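Local structure of single-strand DNA-binding protein (Agrobacterium tumefaciens, 3BTP) at residues R153-L164 with E304-H315. The protein binds single-stranded DNA irrespective of its nucleotide sequence and mediates nuclear uptake of the transferred T-DNA strand during plant transformation. Residues are numbered along the deposited sequence; the frame is centred on the assembly and turned at random.
Sequences RDGVGNYYPPPL and EIKLKSKSGIMH
Ile313 lays its CG2 methyl over the centre of one face of the Tyr160 ring, 4.2 Å from the ring centroid, a CH-pi contact. With CG1 set beside the backbone N (chi1 -49°), the other branch carries CD1 under the same face, toward its CE1 side, 3.4 Å from Tyr160 CE1; a beta-branched chain suits the place because both its arms can pack on one ring. Leu164 CD1 meets Ile313 CG1 at 3.6 Å, adding a flexible apolar tip to the cluster. Gly312, at positive phi, ends the type I turn from Ser309 and, having no side chain, lets Pro161 lie close over its backbone. Next along the chain, a single antiparallel bridge joins the hydrogen-bonded pair Tyr159 and Met314: Tyr159 N to Met314 O and Met314 N to Tyr159 O are both 2.9 Å. It links the edge strands of two four-stranded antiparallel sheets, 159-160 and 314-316. At the other end Arg153, extended, grips Glu304 end-on, its two NH groups matching the two carboxylate oxygens: NH1 reaches OE1 at 2.9 Å, nearly straight (171°) and on the syn lone pair, while NH2 takes OE2. Lys306, bent at chi2 (-58°), is long enough to bring NZ above the carboxylate plane to OE1, and Lys306 NZ also donates a hydrogen bond to Gly157 O, 2.7 Å. Glu304 OE1 thus accepts from both cations, whose second acidic partners, in salt bridges, are Asp115 for Arg153 and Asp316 for Lys306.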
ATOM      1  N   ARG A 153     -10.205  10.200   4.901  1.00 18.51           N
ATOM      2  CA  ARG A 153      -8.773  10.287   4.598  1.00 20.11           C
ATOM      3  C   ARG A 153      -8.039   9.378   5.608  1.00 21.64           C
ATOM      4  O   ARG A 153      -8.353   9.412   6.793  1.00 21.73           O
ATOM      5  CB  ARG A 153      -8.295  11.719   4.772  1.00 18.45           C
ATOM      6  CG  ARG A 153      -6.884  11.983   4.197  1.00 19.60           C
ATOM      7  CD  ARG A 153      -6.309  13.365   4.682  1.00 20.68           C
ATOM      8  NE  ARG A 153      -4.943  13.573   4.147  1.00 19.92           N
ATOM      9  CZ  ARG A 153      -4.644  13.958   2.899  1.00 23.91           C
ATOM     10  NH1 ARG A 153      -5.605  14.261   2.012  1.00 22.45           N
ATOM     11  NH2 ARG A 153      -3.361  14.087   2.533  1.00 24.84           N
ATOM     12  N   ASP A 154      -7.116   8.519   5.152  1.00 23.19           N
ATOM     13  CA  ASP A 154      -6.309   7.704   6.070  1.00 22.86           C
ATOM     14  C   ASP A 154      -4.991   8.432   6.344  1.00 23.15           C
ATOM     15  O   ASP A 154      -4.857   9.594   5.966  1.00 22.19           O
ATOM     16  CB  ASP A 154      -6.120   6.252   5.589  1.00 22.45           C
ATOM     17  CG  ASP A 154      -5.087   6.084   4.435  1.00 23.63           C
ATOM     18  OD1 ASP A 154      -4.443   7.072   3.995  1.00 27.07           O
ATOM     19  OD2 ASP A 154      -4.972   4.918   3.913  1.00 24.03           O
ATOM     20  N   GLY A 155      -4.006   7.737   6.944  1.00 22.89           N
ATOM     21  CA  GLY A 155      -2.769   8.403   7.327  1.00 22.74           C
ATOM     22  C   GLY A 155      -1.847   8.873   6.218  1.00 23.22           C
ATOM     23  O   GLY A 155      -1.020   9.738   6.452  1.00 23.38           O
ATOM     24  N   VAL A 156      -1.997   8.330   5.021  1.00 23.26           N
ATOM     25  CA  VAL A 156      -1.240   8.747   3.827  1.00 23.79           C
ATOM     26  C   VAL A 156      -2.086   9.519   2.776  1.00 24.47           C
ATOM     27  O   VAL A 156      -1.583   9.850   1.700  1.00 25.42           O
ATOM     28  CB  VAL A 156      -0.485   7.521   3.162  1.00 24.68           C
ATOM     29  CG1 VAL A 156       0.517   6.904   4.176  1.00 24.96           C
ATOM     30  CG2 VAL A 156      -1.438   6.417   2.775  1.00 24.83           C
ATOM     31  N   GLY A 157      -3.356   9.827   3.048  1.00 22.31           N
ATOM     32  CA  GLY A 157      -4.110  10.583   2.041  1.00 20.94           C
ATOM     33  C   GLY A 157      -4.858   9.735   1.010  1.00 20.07           C
ATOM     34  O   GLY A 157      -5.313  10.252   0.013  1.00 19.37           O
ATOM     35  N   ASN A 158      -4.945   8.421   1.255  1.00 20.24           N
ATOM     36  CA  ASN A 158      -5.941   7.532   0.601  1.00 20.15           C
ATOM     37  C   ASN A 158      -7.294   7.854   1.198  1.00 19.74           C
ATOM     38  O   ASN A 158      -7.367   8.271   2.369  1.00 21.11           O
ATOM     39  CB  ASN A 158      -5.663   6.065   0.858  1.00 16.58           C
ATOM     40  CG  ASN A 158      -4.234   5.658   0.509  1.00 18.59           C
ATOM     41  OD1 ASN A 158      -3.646   6.080  -0.487  1.00 12.53           O
ATOM     42  ND2 ASN A 158      -3.669   4.828   1.361  1.00 19.32           N
ATOM     43  N   TYR A 159      -8.338   7.680   0.402  1.00 17.67           N
ATOM     44  CA  TYR A 159      -9.709   7.942   0.832  1.00 16.11           C
ATOM     45  C   TYR A 159     -10.554   6.654   0.729  1.00 17.49           C
ATOM     46  O   TYR A 159     -10.670   6.010  -0.343  1.00 17.22           O
ATOM     47  CB  TYR A 159     -10.329   9.151   0.034  1.00 15.31           C
ATOM     48  CG  TYR A 159      -9.911  10.539   0.567  1.00 14.62           C
ATOM     49  CD1 TYR A 159     -10.634  11.177   1.535  1.00 13.62           C
ATOM     50  CD2 TYR A 159      -8.762  11.157   0.135  1.00 16.62           C
ATOM     51  CE1 TYR A 159     -10.259  12.443   2.035  1.00 14.52           C
ATOM     52  CE2 TYR A 159      -8.341  12.418   0.644  1.00 17.78           C
ATOM     53  CZ  TYR A 159      -9.107  13.056   1.586  1.00 17.19           C
ATOM     54  OH  TYR A 159      -8.714  14.273   2.114  1.00 16.85           O
ATOM     55  N   TYR A 160     -11.158   6.301   1.848  1.00 18.21           N
ATOM     56  CA  TYR A 160     -11.946   5.060   1.995  1.00 19.13           C
ATOM     57  C   TYR A 160     -13.397   5.395   2.115  1.00 19.59           C
ATOM     58  O   TYR A 160     -13.758   6.273   2.893  1.00 18.69           O
ATOM     59  CB  TYR A 160     -11.590   4.316   3.291  1.00 17.82           C
ATOM     60  CG  TYR A 160     -10.279   3.560   3.271  1.00 20.97           C
ATOM     61  CD1 TYR A 160     -10.273   2.170   3.149  1.00 20.86           C
ATOM     62  CD2 TYR A 160      -9.046   4.230   3.351  1.00 21.82           C
ATOM     63  CE1 TYR A 160      -9.098   1.469   3.149  1.00 22.04           C
ATOM     64  CE2 TYR A 160      -7.847   3.535   3.308  1.00 22.85           C
ATOM     65  CZ  TYR A 160      -7.881   2.142   3.215  1.00 22.76           C
ATOM     66  OH  TYR A 160      -6.718   1.390   3.239  1.00 17.55           O
ATOM     67  N   PRO A 161     -14.240   4.643   1.365  1.00 21.43           N
ATOM     68  CA  PRO A 161     -15.696   4.736   1.523  1.00 20.85           C
ATOM     69  C   PRO A 161     -16.040   3.877   2.709  1.00 20.80           C
ATOM     70  O   PRO A 161     -15.184   3.125   3.158  1.00 23.11           O
ATOM     71  CB  PRO A 161     -16.245   4.173   0.182  1.00 19.88           C
ATOM     72  CG  PRO A 161     -15.170   3.148  -0.271  1.00 21.66           C
ATOM     73  CD  PRO A 161     -13.821   3.633   0.344  1.00 20.21           C
ATOM     74  N   PRO A 162     -17.281   3.984   3.239  1.00 20.63           N
ATOM     75  CA  PRO A 162     -17.625   3.553   4.582  1.00 20.18           C
ATOM     76  C   PRO A 162     -17.413   2.080   4.962  1.00 19.97           C
ATOM     77  O   PRO A 162     -16.877   1.872   6.026  1.00 19.34           O
ATOM     78  CB  PRO A 162     -19.122   3.979   4.712  1.00 19.42           C
ATOM     79  CG  PRO A 162     -19.216   5.131   3.763  1.00 19.83           C
ATOM     80  CD  PRO A 162     -18.428   4.662   2.603  1.00 20.66           C
ATOM     81  N   PRO A 163     -17.902   1.090   4.127  1.00 20.03           N
ATOM     82  CA  PRO A 163     -17.789  -0.346   4.509  1.00 19.73           C
ATOM     83  C   PRO A 163     -16.318  -0.754   4.611  1.00 19.87           C
ATOM     84  O   PRO A 163     -15.970  -1.557   5.474  1.00 19.69           O
ATOM     85  CB  PRO A 163     -18.388  -1.101   3.322  1.00 19.85           C
ATOM     86  CG  PRO A 163     -18.537  -0.063   2.154  1.00 20.66           C
ATOM     87  CD  PRO A 163     -18.530   1.295   2.793  1.00 18.71           C
ATOM     88  N   LEU A 164     -15.458  -0.124   3.786  1.00 19.91           N
ATOM     89  CA  LEU A 164     -14.009  -0.322   3.850  1.00 19.01           C
ATOM     90  C   LEU A 164     -13.301   0.461   4.933  1.00 19.18           C
ATOM     91  O   LEU A 164     -12.423  -0.051   5.523  1.00 20.84           O
ATOM     92  CB  LEU A 164     -13.380  -0.026   2.470  1.00 18.20           C
ATOM     93  CG  LEU A 164     -13.918  -0.884   1.296  1.00 18.54           C
ATOM     94  CD1 LEU A 164     -13.223  -0.500   0.029  1.00 16.43           C
ATOM     95  CD2 LEU A 164     -13.855  -2.382   1.462  1.00 17.48           C
ATOM     96  N   GLU A 304      -3.585  17.102  -5.006  1.00 26.77           N
ATOM     97  CA  GLU A 304      -3.531  15.640  -4.787  1.00 25.77           C
ATOM     98  C   GLU A 304      -4.300  14.899  -5.873  1.00 24.23           C
ATOM     99  O   GLU A 304      -5.327  15.333  -6.286  1.00 23.07           O
ATOM    100  CB  GLU A 304      -4.105  15.318  -3.426  1.00 24.99           C
ATOM    101  CG  GLU A 304      -3.081  15.520  -2.344  1.00 28.59           C
ATOM    102  CD  GLU A 304      -3.648  15.386  -0.911  1.00 36.97           C
ATOM    103  OE1 GLU A 304      -4.770  14.806  -0.678  1.00 34.14           O
ATOM    104  OE2 GLU A 304      -2.914  15.859  -0.010  1.00 35.40           O
ATOM    105  N   ILE A 305      -3.800  13.770  -6.314  1.00 23.89           N
ATOM    106  CA  ILE A 305      -4.530  12.959  -7.269  1.00 22.89           C
ATOM    107  C   ILE A 305      -4.724  11.599  -6.674  1.00 21.99           C
ATOM    108  O   ILE A 305      -3.761  10.978  -6.295  1.00 22.71           O
ATOM    109  CB  ILE A 305      -3.744  12.767  -8.649  1.00 24.00           C
ATOM    110  CG1 ILE A 305      -3.366  14.132  -9.290  1.00 24.17           C
ATOM    111  CG2 ILE A 305      -4.598  11.921  -9.628  1.00 21.89           C
ATOM    112  CD1 ILE A 305      -2.334  13.998 -10.371  1.00 22.81           C
ATOM    113  N   LYS A 306      -5.978  11.137  -6.639  1.00 22.02           N
ATOM    114  CA  LYS A 306      -6.380   9.797  -6.239  1.00 22.58           C
ATOM    115  C   LYS A 306      -6.868   9.001  -7.419  1.00 23.43           C
ATOM    116  O   LYS A 306      -7.641   9.475  -8.268  1.00 22.79           O
ATOM    117  CB  LYS A 306      -7.558   9.821  -5.247  1.00 20.08           C
ATOM    118  CG  LYS A 306      -7.459  10.962  -4.311  1.00 18.66           C
ATOM    119  CD  LYS A 306      -6.144  10.983  -3.465  1.00 14.36           C
ATOM    120  CE  LYS A 306      -6.151  12.288  -2.596  1.00 18.12           C
ATOM    121  NZ  LYS A 306      -5.041  12.357  -1.581  1.00 17.28           N
ATOM    122  N   LEU A 307      -6.452   7.749  -7.382  1.00 24.01           N
ATOM    123  CA  LEU A 307      -6.768   6.772  -8.417  1.00 23.86           C
ATOM    124  C   LEU A 307      -7.531   5.618  -7.720  1.00 22.03           C
ATOM    125  O   LEU A 307      -7.069   5.032  -6.732  1.00 21.96           O
ATOM    126  CB  LEU A 307      -5.460   6.342  -9.035  1.00 23.01           C
ATOM    127  CG  LEU A 307      -4.794   7.093 -10.188  1.00 27.19           C
ATOM    128  CD1 LEU A 307      -5.434   8.347 -10.659  1.00 22.41           C
ATOM    129  CD2 LEU A 307      -3.373   7.318  -9.892  1.00 28.69           C
ATOM    130  N   LYS A 308      -8.715   5.355  -8.227  1.00 20.86           N
ATOM    131  CA  LYS A 308      -9.609   4.361  -7.677  1.00 21.24           C
ATOM    132  C   LYS A 308      -9.183   2.909  -7.830  1.00 20.81           C
ATOM    133  O   LYS A 308      -8.721   2.474  -8.890  1.00 21.05           O
ATOM    134  CB  LYS A 308     -10.959   4.491  -8.330  1.00 21.06           C
ATOM    135  CG  LYS A 308     -11.922   3.778  -7.497  1.00 21.85           C
ATOM    136  CD  LYS A 308     -13.342   4.059  -7.861  1.00 30.53           C
ATOM    137  CE  LYS A 308     -13.953   2.789  -8.374  1.00 34.66           C
ATOM    138  NZ  LYS A 308     -15.339   2.795  -7.742  1.00 37.76           N
ATOM    139  N   SER A 309      -9.379   2.182  -6.762  1.00 18.98           N
ATOM    140  CA  SER A 309      -9.140   0.779  -6.730  1.00 19.61           C
ATOM    141  C   SER A 309     -10.465   0.057  -7.102  1.00 19.35           C
ATOM    142  O   SER A 309     -11.562   0.652  -6.989  1.00 17.47           O
ATOM    143  CB  SER A 309      -8.608   0.455  -5.307  1.00 19.46           C
ATOM    144  OG  SER A 309      -8.696  -0.902  -5.024  1.00 21.20           O
ATOM    145  N   LYS A 310     -10.400  -1.177  -7.578  1.00 17.90           N
ATOM    146  CA  LYS A 310     -11.670  -1.963  -7.781  1.00 18.66           C
ATOM    147  C   LYS A 310     -12.551  -2.105  -6.557  1.00 17.91           C
ATOM    148  O   LYS A 310     -13.763  -2.365  -6.663  1.00 18.35           O
ATOM    149  CB  LYS A 310     -11.394  -3.355  -8.340  1.00 18.77           C
ATOM    150  CG  LYS A 310     -10.870  -3.250  -9.772  1.00 22.72           C
ATOM    151  CD  LYS A 310     -10.100  -4.492 -10.172  1.00 27.29           C
ATOM    152  CE  LYS A 310      -9.009  -4.061 -11.161  1.00 35.34           C
ATOM    153  NZ  LYS A 310      -9.644  -3.918 -12.533  1.00 39.46           N
ATOM    154  N   SER A 311     -11.968  -1.881  -5.393  1.00 16.51           N
ATOM    155  CA  SER A 311     -12.706  -1.954  -4.148  1.00 16.77           C
ATOM    156  C   SER A 311     -13.520  -0.694  -3.845  1.00 17.11           C
ATOM    157  O   SER A 311     -14.513  -0.681  -3.031  1.00 15.55           O
ATOM    158  CB  SER A 311     -11.741  -2.298  -3.020  1.00 14.49           C
ATOM    159  OG  SER A 311     -10.849  -1.195  -2.835  1.00 18.41           O
ATOM    160  N   GLY A 312     -13.117   0.394  -4.453  1.00 16.52           N
ATOM    161  CA  GLY A 312     -13.737   1.633  -4.066  1.00 18.32           C
ATOM    162  C   GLY A 312     -12.787   2.602  -3.404  1.00 19.72           C
ATOM    163  O   GLY A 312     -13.046   3.782  -3.425  1.00 20.96           O
ATOM    164  N   ILE A 313     -11.671   2.116  -2.869  1.00 18.80           N
ATOM    165  CA  ILE A 313     -10.634   2.984  -2.322  1.00 18.11           C
ATOM    166  C   ILE A 313      -9.997   3.890  -3.367  1.00 17.14           C
ATOM    167  O   ILE A 313      -9.604   3.455  -4.410  1.00 18.22           O
ATOM    168  CB  ILE A 313      -9.508   2.181  -1.558  1.00 17.95           C
ATOM    169  CG1 ILE A 313     -10.115   1.180  -0.563  1.00 17.33           C
ATOM    170  CG2 ILE A 313      -8.437   3.123  -0.951  1.00 16.82           C
ATOM    171  CD1 ILE A 313      -9.094   0.246  -0.075  1.00 21.57           C
ATOM    172  N   MET A 314      -9.851   5.164  -3.029  1.00 16.56           N
ATOM    173  CA  MET A 314      -9.134   6.134  -3.840  1.00 16.64           C
ATOM    174  C   MET A 314      -7.766   6.348  -3.264  1.00 16.83           C
ATOM    175  O   MET A 314      -7.581   7.113  -2.308  1.00 16.15           O
ATOM    176  CB  MET A 314      -9.937   7.442  -3.818  1.00 18.37           C
ATOM    177  CG  MET A 314     -11.326   7.206  -4.242  1.00 22.57           C
ATOM    178  SD  MET A 314     -11.744   7.638  -5.930  1.00 32.13           S
ATOM    179  CE  MET A 314     -10.333   7.737  -6.695  1.00  8.89           C
ATOM    180  N   HIS A 315      -6.787   5.654  -3.847  1.00 17.30           N
ATOM    181  CA  HIS A 315      -5.430   5.721  -3.410  1.00 16.53           C
ATOM    182  C   HIS A 315      -4.752   6.951  -3.982  1.00 17.95           C
ATOM    183  O   HIS A 315      -4.881   7.253  -5.197  1.00 18.48           O
ATOM    184  CB  HIS A 315      -4.624   4.478  -3.803  1.00 16.68           C
ATOM    185  CG  HIS A 315      -5.079   3.198  -3.164  1.00 15.84           C
ATOM    186  ND1 HIS A 315      -4.695   2.810  -1.883  1.00 19.90           N
ATOM    187  CD2 HIS A 315      -5.838   2.194  -3.645  1.00 12.60           C
ATOM    188  CE1 HIS A 315      -5.231   1.631  -1.598  1.00 15.96           C
ATOM    189  NE2 HIS A 315      -5.920   1.232  -2.657  1.00 19.62           N
TER